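Local coordinates for protein CytC3 (Streptomyces, PDB 3GJA) that acts as a nonheme iron halogenase, probably chlorinating an unactivated carbon of an amino acid tethered to a carrier protein, at residues Lys108-Glu113 / Leu243-Ser248; Ile132-Asp137 / Tyr260-Val265; Pro141-Thr146 / Trp235-His240; Thr157-Cys162 / Lys249-Met254. All coordinates share one frame; numbering follows the deposited sequence.

In the fold
Strand 98-108 ends in the turn 108-113, which is joined only much later by 243-248, closing interaction 1. Meanwhile 132-137 starts interaction 2, completed last of all by 260-265 at the end of strand 253-262, so interactions 1 and 2 cross. Interaction 3 (141-146 with 235-240) nests within both loops. Interaction 4 (157-162 with 249-254) crosses interactions 1 and 3 and nests inside interaction 2, sharing strand 253-262 with it. Spatially there are two groups: interactions 1 and 4, with centres 6 Å apart, bind the loops at one end of the cupin barrel, while interactions 2 and 3 touch near the other end of strand 253-262.

Interaction 1 (Lys108-Glu113 / Leu243-Ser248); sequences KYQGDE and LPHTGS
His245 lays its imidazole against the type II beta turn Tyr109-Asp112, which follows strand 98-108 of the cupin barrel. One ring face lies against the Tyr109-Gln110 peptide, with Tyr109 C toward the rim and Gln110 N over the centre. Gln110 CA adds a CH-pi contact, 3.5 Å from the centroid of the His245 ring. His245 CG stands anti to its own backbone N (chi1 -176°), which brings the imidazole under the turn and lets Gly247 N donate to His245 ND1 at 3.1 Å, tilted from the ring plane. His245 NE2 bonds to Asp251 O, so both nitrogens fix the ring's rotation, consistent with a neutral imidazole carrying its proton on NE2. Replacing His245 by an alanine removes this plate, and would probably leave a gap beneath the turn and Gly247 N and Asp251 O without their mates. The backbone of His245 is gripped as well: its N donates to Asp112 O at 2.8 Å, and Gly111 N reaches His245 O at 3.2 Å. Asp112 folds its carboxylate back over the turn, where Tyr109 N meets OD2 from above the carboxylate plane. Lys108, its chain bent at chi2, runs past the loop to place NZ 2.7 Å from Leu243 O, almost in line with that carbonyl; Gly161 O is a second acceptor for the ammonium. Gln110 CG comes within 3.2 Å of Gly247 O. Gln110 OE1 pairs with Lys249 NZ, while NE2 donates to a water that in turn donates to Gly247 O at 2.7 Å.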
loop_
_atom_site.group_PDB
_atom_site.type_symbol
_atom_site.label_atom_id
_atom_site.label_comp_id
_atom_site.label_asym_id
_atom_site.label_seq_id
_atom_site.Cartn_x
_atom_site.Cartn_y
_atom_site.Cartn_z
ATOM N N LYS A 108 9.420 -9.112 -8.304
ATOM C CA LYS A 108 9.501 -10.563 -8.271
ATOM C C LYS A 108 10.242 -10.962 -9.533
ATOM O O LYS A 108 9.874 -10.555 -10.633
ATOM C CB LYS A 108 8.111 -11.205 -8.228
ATOM C CG LYS A 108 8.165 -12.654 -7.781
ATOM C CD LYS A 108 6.915 -13.038 -7.030
ATOM C CE LYS A 108 7.069 -14.383 -6.351
ATOM N NZ LYS A 108 5.843 -14.702 -5.566
ATOM N N TYR A 109 11.297 -11.747 -9.367
ATOM C CA TYR A 109 12.120 -12.158 -10.490
ATOM C C TYR A 109 12.187 -13.669 -10.603
ATOM O O TYR A 109 11.882 -14.390 -9.648
ATOM C CB TYR A 109 13.529 -11.586 -10.313
ATOM C CG TYR A 109 13.540 -10.077 -10.186
ATOM C CD1 TYR A 109 13.219 -9.275 -11.280
ATOM C CD2 TYR A 109 13.832 -9.449 -8.967
ATOM C CE1 TYR A 109 13.184 -7.880 -11.178
ATOM C CE2 TYR A 109 13.803 -8.052 -8.852
ATOM C CZ TYR A 109 13.475 -7.275 -9.967
ATOM O OH TYR A 109 13.422 -5.898 -9.898
ATOM N N GLN A 110 12.597 -14.134 -11.777
ATOM C CA GLN A 110 12.721 -15.557 -12.060
ATOM C C GLN A 110 13.538 -16.228 -10.956
ATOM O O GLN A 110 14.588 -15.735 -10.555
ATOM C CB GLN A 110 13.382 -15.735 -13.433
ATOM C CG GLN A 110 13.467 -17.163 -13.956
ATOM C CD GLN A 110 14.617 -17.934 -13.350
ATOM O OE1 GLN A 110 15.699 -17.384 -13.131
ATOM N NE2 GLN A 110 14.398 -19.219 -13.090
ATOM N N GLY A 111 13.026 -17.341 -10.441
ATOM C CA GLY A 111 13.724 -18.052 -9.389
ATOM C C GLY A 111 13.125 -17.815 -8.017
ATOM O O GLY A 111 13.253 -18.661 -7.136
ATOM N N ASP A 112 12.477 -16.670 -7.824
ATOM C CA ASP A 112 11.874 -16.368 -6.535
ATOM C C ASP A 112 10.842 -17.436 -6.223
ATOM O O ASP A 112 10.060 -17.838 -7.081
ATOM C CB ASP A 112 11.212 -14.979 -6.538
ATOM C CG ASP A 112 12.232 -13.836 -6.563
ATOM O OD1 ASP A 112 13.455 -14.113 -6.508
ATOM O OD2 ASP A 112 11.817 -12.656 -6.637
ATOM N N GLU A 113 10.859 -17.913 -4.989
ATOM C CA GLU A 113 9.920 -18.936 -4.570
ATOM C C GLU A 113 8.632 -18.256 -4.150
ATOM O O GLU A 113 8.597 -17.039 -3.957
ATOM C CB GLU A 113 10.506 -19.737 -3.404
ATOM C CG GLU A 113 11.718 -20.568 -3.789
ATOM C CD GLU A 113 12.392 -21.200 -2.590
ATOM O OE1 GLU A 113 12.963 -20.452 -1.764
ATOM O OE2 GLU A 113 12.348 -22.444 -2.469
ATOM N N LEU A 243 2.597 -17.443 -5.638
ATOM C CA LEU A 243 3.198 -18.488 -6.449
ATOM C C LEU A 243 4.670 -18.194 -6.704
ATOM O O LEU A 243 5.120 -17.057 -6.560
ATOM C CB LEU A 243 2.467 -18.574 -7.795
ATOM C CG LEU A 243 1.046 -19.153 -7.826
ATOM C CD1 LEU A 243 0.424 -18.867 -9.181
ATOM C CD2 LEU A 243 1.075 -20.666 -7.573
ATOM N N PRO A 244 5.448 -19.229 -7.056
ATOM C CA PRO A 244 6.869 -19.012 -7.336
ATOM C C PRO A 244 6.937 -18.401 -8.729
ATOM O O PRO A 244 5.964 -18.459 -9.477
ATOM C CB PRO A 244 7.446 -20.421 -7.304
ATOM C CG PRO A 244 6.315 -21.248 -7.830
ATOM C CD PRO A 244 5.126 -20.667 -7.079
ATOM N N HIS A 245 8.070 -17.806 -9.073
ATOM C CA HIS A 245 8.223 -17.207 -10.388
ATOM C C HIS A 245 8.892 -18.238 -11.282
ATOM O O HIS A 245 10.080 -18.513 -11.134
ATOM C CB HIS A 245 9.090 -15.952 -10.298
ATOM C CG HIS A 245 9.232 -15.219 -11.596
ATOM N ND1 HIS A 245 9.491 -15.860 -12.790
ATOM C CD2 HIS A 245 9.204 -13.895 -11.878
ATOM C CE1 HIS A 245 9.616 -14.961 -13.750
ATOM N NE2 HIS A 245 9.448 -13.762 -13.224
ATOM N N THR A 246 8.125 -18.796 -12.211
ATOM C CA THR A 246 8.633 -19.820 -13.119
ATOM C C THR A 246 8.696 -19.374 -14.575
ATOM O O THR A 246 8.645 -20.214 -15.475
ATOM C CB THR A 246 7.748 -21.087 -13.054
ATOM O OG1 THR A 246 6.405 -20.737 -13.404
ATOM C CG2 THR A 246 7.741 -21.673 -11.643
ATOM N N GLY A 247 8.806 -18.064 -14.807
ATOM C CA GLY A 247 8.859 -17.537 -16.165
ATOM C C GLY A 247 10.256 -17.238 -16.671
ATOM O O GLY A 247 11.225 -17.817 -16.196
ATOM N N SER A 248 10.378 -16.338 -17.637
ATOM C CA SER A 248 11.699 -16.008 -18.166
ATOM C C SER A 248 12.400 -14.995 -17.267
ATOM O O SER A 248 11.750 -14.286 -16.497
ATOM C CB SER A 248 11.590 -15.447 -19.585
ATOM O OG SER A 248 11.023 -14.153 -19.563
HETATM O O HOH W 1 11.954 -20.070 -14.908
HETATM O O HOH W 2 12.782 -12.322 -14.099
#

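Interaction 2 (Ile132-Asp137 / Tyr260-Val265)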
loop_
_atom_site.group_PDB
_atom_site.type_symbol
_atom_site.label_atom_id
_atom_site.label_comp_id
_atom_site.label_asym_id
_atom_site.label_seq_id
_atom_site.Cartn_x
_atom_site.Cartn_y
_atom_site.Cartn_z
ATOM N N ILE A 132 1.252 0.807 13.237
ATOM C CA ILE A 132 -0.131 1.237 13.091
ATOM C C ILE A 132 -0.945 0.898 14.339
ATOM O O ILE A 132 -0.914 -0.236 14.818
ATOM C CB ILE A 132 -0.780 0.536 11.866
ATOM C CG1 ILE A 132 -0.156 1.066 10.569
ATOM C CG2 ILE A 132 -2.291 0.716 11.886
ATOM C CD1 ILE A 132 -0.423 2.546 10.298
ATOM N N ILE A 133 -1.673 1.886 14.860
ATOM C CA ILE A 133 -2.507 1.678 16.046
ATOM C C ILE A 133 -3.878 2.338 15.907
ATOM O O ILE A 133 -3.976 3.559 15.791
ATOM C CB ILE A 133 -1.848 2.247 17.324
ATOM C CG1 ILE A 133 -0.574 1.469 17.664
ATOM C CG2 ILE A 133 -2.825 2.161 18.491
ATOM C CD1 ILE A 133 -0.824 0.044 18.101
ATOM N N TRP A 134 -4.928 1.525 15.907
ATOM C CA TRP A 134 -6.290 2.035 15.818
ATOM C C TRP A 134 -6.795 2.267 17.242
ATOM O O TRP A 134 -6.329 1.626 18.185
ATOM C CB TRP A 134 -7.220 1.025 15.150
ATOM C CG TRP A 134 -7.051 0.867 13.682
ATOM C CD1 TRP A 134 -5.943 0.418 13.024
ATOM C CD2 TRP A 134 -8.051 1.097 12.679
ATOM N NE1 TRP A 134 -6.191 0.348 11.673
ATOM C CE2 TRP A 134 -7.477 0.759 11.432
ATOM C CE3 TRP A 134 -9.377 1.555 12.713
ATOM C CZ2 TRP A 134 -8.183 0.862 10.223
ATOM C CZ3 TRP A 134 -10.082 1.658 11.510
ATOM C CH2 TRP A 134 -9.479 1.310 10.282
ATOM N N PRO A 135 -7.760 3.185 17.416
ATOM C CA PRO A 135 -8.289 3.444 18.759
ATOM C C PRO A 135 -9.082 2.234 19.240
ATOM O O PRO A 135 -9.666 1.505 18.435
ATOM C CB PRO A 135 -9.163 4.676 18.552
ATOM C CG PRO A 135 -9.653 4.505 17.142
ATOM C CD PRO A 135 -8.402 4.059 16.417
ATOM N N SER A 136 -9.102 2.019 20.551
ATOM C CA SER A 136 -9.822 0.882 21.112
ATOM C C SER A 136 -10.385 1.171 22.499
ATOM O O SER A 136 -9.930 2.085 23.190
ATOM C CB SER A 136 -8.896 -0.338 21.185
ATOM O OG SER A 136 -7.744 -0.050 21.962
ATOM N N ASP A 137 -11.378 0.383 22.900
ATOM C CA ASP A 137 -11.999 0.537 24.209
ATOM C C ASP A 137 -11.038 0.080 25.292
ATOM O O ASP A 137 -9.956 -0.440 25.001
ATOM C CB ASP A 137 -13.293 -0.276 24.293
ATOM C CG ASP A 137 -14.426 0.357 23.511
ATOM O OD1 ASP A 137 -14.765 1.523 23.808
ATOM O OD2 ASP A 137 -14.976 -0.305 22.606
ATOM N N TYR A 260 -3.341 2.533 3.263
ATOM C CA TYR A 260 -4.198 3.554 3.845
ATOM C C TYR A 260 -4.780 3.229 5.206
ATOM O O TYR A 260 -4.978 2.069 5.566
ATOM C CB TYR A 260 -5.345 3.878 2.889
ATOM C CG TYR A 260 -4.883 4.292 1.514
ATOM C CD1 TYR A 260 -4.368 3.352 0.618
ATOM C CD2 TYR A 260 -4.932 5.629 1.116
ATOM C CE1 TYR A 260 -3.911 3.734 -0.643
ATOM C CE2 TYR A 260 -4.477 6.022 -0.139
ATOM C CZ TYR A 260 -3.964 5.071 -1.015
ATOM O OH TYR A 260 -3.486 5.464 -2.241
ATOM N N VAL A 261 -5.081 4.288 5.942
ATOM C CA VAL A 261 -5.633 4.179 7.272
ATOM C C VAL A 261 -6.421 5.472 7.545
ATOM O O VAL A 261 -6.018 6.554 7.110
ATOM C CB VAL A 261 -4.473 4.003 8.276
ATOM C CG1 VAL A 261 -3.998 5.357 8.793
ATOM C CG2 VAL A 261 -4.883 3.070 9.377
ATOM N N PRO A 262 -7.576 5.374 8.229
ATOM C CA PRO A 262 -8.360 6.580 8.518
ATOM C C PRO A 262 -7.617 7.486 9.494
ATOM O O PRO A 262 -6.752 7.019 10.231
ATOM C CB PRO A 262 -9.666 6.019 9.091
ATOM C CG PRO A 262 -9.236 4.747 9.725
ATOM C CD PRO A 262 -8.286 4.171 8.692
ATOM N N THR A 263 -7.951 8.776 9.484
ATOM C CA THR A 263 -7.305 9.783 10.340
ATOM C C THR A 263 -7.223 9.472 11.843
ATOM O O THR A 263 -6.286 9.887 12.525
ATOM C CB THR A 263 -7.999 11.160 10.184
ATOM O OG1 THR A 263 -9.419 11.001 10.324
ATOM C CG2 THR A 263 -7.689 11.770 8.823
ATOM N N GLN A 264 -8.214 8.763 12.356
ATOM C CA GLN A 264 -8.262 8.404 13.767
ATOM C C GLN A 264 -7.125 7.465 14.147
ATOM O O GLN A 264 -6.821 7.284 15.329
ATOM C CB GLN A 264 -9.595 7.734 14.055
ATOM C CG GLN A 264 -10.387 7.477 12.777
ATOM C CD GLN A 264 -10.854 6.057 12.679
ATOM O OE1 GLN A 264 -11.503 5.672 11.714
ATOM N NE2 GLN A 264 -10.525 5.259 13.686
ATOM N N VAL A 265 -6.493 6.869 13.141
ATOM C CA VAL A 265 -5.401 5.941 13.394
ATOM C C VAL A 265 -4.064 6.636 13.603
ATOM O O VAL A 265 -3.753 7.633 12.946
ATOM C CB VAL A 265 -5.266 4.932 12.236
ATOM C CG1 VAL A 265 -4.051 4.026 12.462
ATOM C CG2 VAL A 265 -6.536 4.113 12.128
#
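Val265 presses one methyl onto the face of the Trp134 indole: CG2 sits 3.5 Å from the centroid of the Trp134 five-membered ring and 12° off its normal, a CH-pi contact. With CG1 of the valine anti to the backbone N (chi1 176°), CG2 lies beside that N and meets the indole, while CG1 turns to Ile132 and Ile133. CG1 of Val265 comes within 3.4 Å of Ile133 O and within 3.8 Å of Ile132 CG2. At the far end of the indole, Pro262 crosses the tryptophan at about a right angle, with Trp134 CH2 3.5 Å from Pro262 CD. Val261 runs past the indole in the opposite direction, its CG2 reaching Trp134 NE1 at 3.8 Å; that N-H is spent on Gly145 O. These side chains fill the junction where strand 253-262 of the cupin fold ends in the type I turn Pro262-Val265, closed by Val265 N to Pro262 O at 2.9 Å. Directly after the turn the chain enters strand 266-267, which pairs antiparallel with strand 132-133. The amide of Gln264 stands nearly upright to the indole, the planes 85° apart. Its NE2 lies 3.6 Å from Pro135 CG, and the proline crosses the glutamine at about a right angle on the more exposed side of the contact. Elsewhere the indole meets Phe143 in an edge-to-face pair, and Ile132 packs on Trp101 of strand 98-108.

Interaction 3 (Pro141-Thr146 / Trp235-His240); sequences PAFIGT and WSNTMH
The type I beta turn Trp235-Thr238, closing strand 230-235, docks on the approach to strand 147-152 through Ser236 and Trp235. Two bonds join Ser236 to Thr146. Ser236 N donates to Thr146 O at 2.9 Å, tilted 30° from the carbonyl plane, and Thr146 N donates back to Ser236 OG at 3.1 Å. The hydroxyl reaches that amide because OG lies between the backbone N and the carbonyl carbon (chi1 53°). Packing here is tight, with Thr146 CG2 only 3.4 Å from Ser236 CB, while Thr146 OG1 is held by Tyr260 O and Trp101 NE1. Strands 230-235 and 147-152 are antiparallel neighbours in the main sheet of the cupin barrel, and the contact lies just past the ends of this pair, with the serine hydroxyl as one of the acceptors. Beyond it an aromatic pair forms: the edge of Phe143 points at the face of the Trp235 six-membered ring in a T-shaped stack, with planes 84° apart. Phe143 CE2 comes closest, 3.5 Å from Trp235 CZ3. Thr146 N meets the same indole at its edge, 3.7 Å from Trp235 CE3. The phenyl ring also lies over Gly145, whose N is beneath the ring centre; with no side chain on that glycine, Phe143 can settle there. Phe20 meets the ring of Trp235. The turn itself is closed by Thr238 N to Trp235 O at 2.9 Å.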
loop_
_atom_site.group_PDB
_atom_site.type_symbol
_atom_site.label_atom_id
_atom_site.label_comp_id
_atom_site.label_asym_id
_atom_site.label_seq_id
_atom_site.Cartn_x
_atom_site.Cartn_y
_atom_site.Cartn_z
ATOM N N PRO A 141 -7.878 -5.058 22.939
ATOM C CA PRO A 141 -6.653 -4.796 22.178
ATOM C C PRO A 141 -6.964 -3.897 20.985
ATOM O O PRO A 141 -8.116 -3.796 20.563
ATOM C CB PRO A 141 -6.211 -6.191 21.758
ATOM C CG PRO A 141 -7.523 -6.893 21.557
ATOM C CD PRO A 141 -8.305 -6.458 22.775
ATOM N N ALA A 142 -5.942 -3.250 20.440
ATOM C CA ALA A 142 -6.134 -2.351 19.309
ATOM C C ALA A 142 -5.912 -3.021 17.954
ATOM O O ALA A 142 -4.958 -3.775 17.769
ATOM C CB ALA A 142 -5.211 -1.148 19.447
ATOM N N PHE A 143 -6.808 -2.741 17.015
ATOM C CA PHE A 143 -6.713 -3.277 15.662
ATOM C C PHE A 143 -5.479 -2.630 15.037
ATOM O O PHE A 143 -5.140 -1.495 15.376
ATOM C CB PHE A 143 -7.974 -2.910 14.878
ATOM C CG PHE A 143 -7.977 -3.394 13.453
ATOM C CD1 PHE A 143 -7.858 -4.748 13.161
ATOM C CD2 PHE A 143 -8.144 -2.490 12.402
ATOM C CE1 PHE A 143 -7.912 -5.202 11.845
ATOM C CE2 PHE A 143 -8.200 -2.930 11.081
ATOM C CZ PHE A 143 -8.084 -4.288 10.799
ATOM N N ILE A 144 -4.802 -3.340 14.140
ATOM C CA ILE A 144 -3.593 -2.794 13.521
ATOM C C ILE A 144 -3.514 -2.985 12.011
ATOM O O ILE A 144 -2.429 -2.920 11.432
ATOM C CB ILE A 144 -2.333 -3.428 14.133
ATOM C CG1 ILE A 144 -2.344 -4.936 13.872
ATOM C CG2 ILE A 144 -2.277 -3.150 15.630
ATOM C CD1 ILE A 144 -1.050 -5.622 14.219
ATOM N N GLY A 145 -4.655 -3.216 11.374
ATOM C CA GLY A 145 -4.660 -3.420 9.938
ATOM C C GLY A 145 -4.618 -2.138 9.122
ATOM O O GLY A 145 -4.865 -1.044 9.633
ATOM N N THR A 146 -4.302 -2.277 7.840
ATOM C CA THR A 146 -4.230 -1.136 6.946
ATOM C C THR A 146 -4.676 -1.568 5.547
ATOM O O THR A 146 -4.233 -2.593 5.031
ATOM C CB THR A 146 -2.793 -0.576 6.884
ATOM O OG1 THR A 146 -2.751 0.563 6.013
ATOM C CG2 THR A 146 -1.828 -1.634 6.358
ATOM N N TRP A 235 -7.021 -5.981 3.037
ATOM C CA TRP A 235 -6.536 -5.634 4.360
ATOM C C TRP A 235 -5.136 -6.235 4.391
ATOM O O TRP A 235 -4.932 -7.360 3.934
ATOM C CB TRP A 235 -7.387 -6.296 5.442
ATOM C CG TRP A 235 -8.628 -5.551 5.797
ATOM C CD1 TRP A 235 -9.916 -5.953 5.586
ATOM C CD2 TRP A 235 -8.705 -4.297 6.486
ATOM N NE1 TRP A 235 -10.788 -5.032 6.106
ATOM C CE2 TRP A 235 -10.073 -4.004 6.665
ATOM C CE3 TRP A 235 -7.748 -3.392 6.969
ATOM C CZ2 TRP A 235 -10.515 -2.842 7.311
ATOM C CZ3 TRP A 235 -8.188 -2.235 7.613
ATOM C CH2 TRP A 235 -9.560 -1.972 7.777
ATOM N N SER A 236 -4.175 -5.487 4.918
ATOM C CA SER A 236 -2.797 -5.954 4.991
ATOM C C SER A 236 -2.656 -7.331 5.651
ATOM O O SER A 236 -1.722 -8.077 5.351
ATOM C CB SER A 236 -1.957 -4.939 5.764
ATOM O OG SER A 236 -2.553 -4.665 7.025
ATOM N N ASN A 237 -3.583 -7.665 6.544
ATOM C CA ASN A 237 -3.534 -8.938 7.263
ATOM C C ASN A 237 -4.424 -10.043 6.693
ATOM O O ASN A 237 -4.635 -11.067 7.340
ATOM C CB ASN A 237 -3.888 -8.709 8.734
ATOM C CG ASN A 237 -5.304 -8.206 8.923
ATOM O OD1 ASN A 237 -5.767 -7.333 8.189
ATOM N ND2 ASN A 237 -5.998 -8.745 9.922
ATOM N N THR A 238 -4.941 -9.846 5.485
ATOM C CA THR A 238 -5.796 -10.856 4.877
ATOM C C THR A 238 -4.998 -12.106 4.524
ATOM O O THR A 238 -3.861 -12.026 4.065
ATOM C CB THR A 238 -6.475 -10.319 3.603
ATOM O OG1 THR A 238 -7.328 -9.224 3.954
ATOM C CG2 THR A 238 -7.298 -11.407 2.929
ATOM N N MET A 239 -5.606 -13.260 4.747
ATOM C CA MET A 239 -4.971 -14.536 4.447
ATOM C C MET A 239 -4.546 -14.559 2.986
ATOM O O MET A 239 -5.362 -14.343 2.099
ATOM C CB MET A 239 -5.959 -15.677 4.698
ATOM C CG MET A 239 -5.369 -17.069 4.529
ATOM S SD MET A 239 -4.119 -17.396 5.772
ATOM C CE MET A 239 -5.138 -17.661 7.199
ATOM N N HIS A 240 -3.271 -14.809 2.724
ATOM C CA HIS A 240 -2.827 -14.870 1.343
ATOM C C HIS A 240 -1.536 -15.651 1.173
ATOM O O HIS A 240 -0.823 -15.925 2.141
ATOM C CB HIS A 240 -2.647 -13.466 0.761
ATOM C CG HIS A 240 -1.357 -12.817 1.143
ATOM N ND1 HIS A 240 -1.143 -12.254 2.380
ATOM C CD2 HIS A 240 -0.206 -12.648 0.448
ATOM C CE1 HIS A 240 0.083 -11.762 2.433
ATOM N NE2 HIS A 240 0.673 -11.989 1.274
#

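Interaction 4 (Thr157-Cys162 / Lys249-Met254)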
loop_
_atom_site.group_PDB
_atom_site.type_symbol
_atom_site.label_atom_id
_atom_site.label_comp_id
_atom_site.label_asym_id
_atom_site.label_seq_id
_atom_site.Cartn_x
_atom_site.Cartn_y
_atom_site.Cartn_z
ATOM N N THR A 157 1.167 -12.299 -13.358
ATOM C CA THR A 157 0.603 -13.559 -13.817
ATOM C C THR A 157 0.965 -14.713 -12.902
ATOM O O THR A 157 1.725 -14.552 -11.939
ATOM C CB THR A 157 1.140 -13.908 -15.201
ATOM O OG1 THR A 157 2.556 -14.130 -15.105
ATOM C CG2 THR A 157 0.875 -12.767 -16.187
ATOM N N GLU A 158 0.423 -15.886 -13.216
ATOM C CA GLU A 158 0.729 -17.070 -12.434
ATOM C C GLU A 158 2.178 -17.433 -12.697
ATOM O O GLU A 158 2.906 -17.815 -11.783
ATOM C CB GLU A 158 -0.183 -18.230 -12.821
ATOM C CG GLU A 158 -1.611 -18.051 -12.348
ATOM C CD GLU A 158 -2.446 -19.293 -12.564
ATOM O OE1 GLU A 158 -2.123 -20.336 -11.953
ATOM O OE2 GLU A 158 -3.421 -19.226 -13.346
ATOM N N GLN A 159 2.602 -17.291 -13.947
ATOM C CA GLN A 159 3.978 -17.601 -14.313
ATOM C C GLN A 159 4.950 -16.653 -13.614
ATOM O O GLN A 159 6.066 -17.044 -13.289
ATOM C CB GLN A 159 4.162 -17.508 -15.830
ATOM C CG GLN A 159 5.551 -17.924 -16.277
ATOM C CD GLN A 159 5.651 -18.156 -17.774
ATOM O OE1 GLN A 159 5.678 -17.213 -18.566
ATOM N NE2 GLN A 159 5.698 -19.425 -18.168
ATOM N N ASN A 160 4.494 -15.418 -13.394
ATOM C CA ASN A 160 5.244 -14.332 -12.727
ATOM C C ASN A 160 5.320 -14.423 -11.209
ATOM O O ASN A 160 6.045 -13.648 -10.582
ATOM C CB ASN A 160 4.594 -12.969 -13.032
ATOM C CG ASN A 160 5.390 -12.173 -13.993
ATOM O OD1 ASN A 160 6.531 -12.529 -14.291
ATOM N ND2 ASN A 160 4.821 -11.089 -14.493
ATOM N N GLY A 161 4.525 -15.311 -10.625
ATOM C CA GLY A 161 4.494 -15.445 -9.181
ATOM C C GLY A 161 3.466 -14.514 -8.549
ATOM O O GLY A 161 3.732 -13.896 -7.510
ATOM N N CYS A 162 2.288 -14.418 -9.165
ATOM C CA CYS A 162 1.220 -13.552 -8.664
ATOM C C CYS A 162 0.714 -13.944 -7.284
ATOM O O CYS A 162 0.890 -15.075 -6.831
ATOM C CB CYS A 162 0.030 -13.548 -9.625
ATOM S SG CYS A 162 -0.872 -15.128 -9.673
ATOM N N LYS A 249 13.724 -14.931 -17.372
ATOM C CA LYS A 249 14.512 -14.012 -16.563
ATOM C C LYS A 249 14.281 -12.537 -16.894
ATOM O O LYS A 249 14.576 -11.666 -16.077
ATOM C CB LYS A 249 16.002 -14.344 -16.691
ATOM C CG LYS A 249 16.374 -15.685 -16.088
ATOM C CD LYS A 249 17.829 -16.026 -16.351
ATOM C CE LYS A 249 18.187 -17.396 -15.789
ATOM N NZ LYS A 249 18.147 -17.389 -14.304
ATOM N N THR A 250 13.763 -12.251 -18.085
ATOM C CA THR A 250 13.502 -10.868 -18.466
ATOM C C THR A 250 12.081 -10.468 -18.087
ATOM O O THR A 250 11.702 -9.302 -18.198
ATOM C CB THR A 250 13.667 -10.662 -19.973
ATOM O OG1 THR A 250 12.818 -11.582 -20.667
ATOM C CG2 THR A 250 15.122 -10.889 -20.390
ATOM N N ASP A 251 11.295 -11.438 -17.635
ATOM C CA ASP A 251 9.911 -11.169 -17.263
ATOM C C ASP A 251 9.774 -10.900 -15.771
ATOM O O ASP A 251 9.418 -11.781 -15.002
ATOM C CB ASP A 251 9.020 -12.352 -17.683
ATOM C CG ASP A 251 7.587 -12.228 -17.175
ATOM O OD1 ASP A 251 7.118 -11.088 -16.976
ATOM O OD2 ASP A 251 6.923 -13.275 -16.990
ATOM N N TYR A 252 10.064 -9.677 -15.356
ATOM C CA TYR A 252 9.950 -9.343 -13.944
ATOM C C TYR A 252 8.568 -8.785 -13.660
ATOM O O TYR A 252 7.943 -8.164 -14.518
ATOM C CB TYR A 252 10.990 -8.303 -13.536
ATOM C CG TYR A 252 10.702 -6.925 -14.073
ATOM C CD1 TYR A 252 11.124 -6.548 -15.346
ATOM C CD2 TYR A 252 9.975 -6.003 -13.317
ATOM C CE1 TYR A 252 10.833 -5.284 -15.859
ATOM C CE2 TYR A 252 9.675 -4.736 -13.818
ATOM C CZ TYR A 252 10.106 -4.383 -15.088
ATOM O OH TYR A 252 9.814 -3.138 -15.583
ATOM N N ARG A 253 8.087 -9.022 -12.452
ATOM C CA ARG A 253 6.793 -8.521 -12.057
ATOM C C ARG A 253 7.025 -7.395 -11.060
ATOM O O ARG A 253 7.821 -7.536 -10.127
ATOM C CB ARG A 253 5.966 -9.637 -11.428
ATOM C CG ARG A 253 4.711 -9.150 -10.755
ATOM C CD ARG A 253 4.974 -8.887 -9.285
ATOM N NE ARG A 253 4.549 -10.006 -8.453
ATOM C CZ ARG A 253 4.756 -10.080 -7.141
ATOM N NH1 ARG A 253 5.397 -9.104 -6.505
ATOM N NH2 ARG A 253 4.289 -11.115 -6.456
ATOM N N MET A 254 6.351 -6.270 -11.267
ATOM C CA MET A 254 6.504 -5.142 -10.363
ATOM C C MET A 254 5.168 -4.661 -9.833
ATOM O O MET A 254 4.286 -4.260 -10.594
ATOM C CB MET A 254 7.216 -3.981 -11.058
ATOM C CG MET A 254 7.551 -2.815 -10.123
ATOM S SD MET A 254 8.645 -3.306 -8.757
ATOM C CE MET A 254 10.182 -3.511 -9.641
HETATM O O HOH W 3 7.815 -15.294 -18.216
#
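Arg253 packs its aliphatic root against the side chain of Asn160, the two CB atoms of Asn160 and Arg253 being 3.9 Å apart. The contact sets the first residue of strand 253-262 of the cupin barrel against the type I turn Glu158-Gly161. From CB the arginine bends twice, at chi2 (-93°) and chi3 (-98°), and brings its guanidinium to Gly161, almost perpendicular to the Asn160 amide plane. Its NH2 donates to Gly161 O at 3.0 Å from above the carbonyl plane. NH1 goes to Phe106 O, whereas NE is buried with no partner in the model. A leucine in place of Arg253 lacks the guanidinium, and would probably cost Phe106 O this mate and leave Gly161 O to Lys108 NZ. A bound acetate, probably from the crystallisation liquor, lies about 4 Å from the arginine side chain. Asp251 and Asn160 approach from opposite directions, the carboxylate and amide planes 35° apart. Asp251 OD1 is also held by His155 NE2, and a water lying near OD2 donates to Gln159 OE1 at 2.9 Å. Gly161, with positive phi, lets the chain leave the turn, and Cys162 N closes back on Thr157 O at 2.8 Å. Thr157 also forms an ST motif, its OG1 accepting from Asn160 N at 2.9 Å.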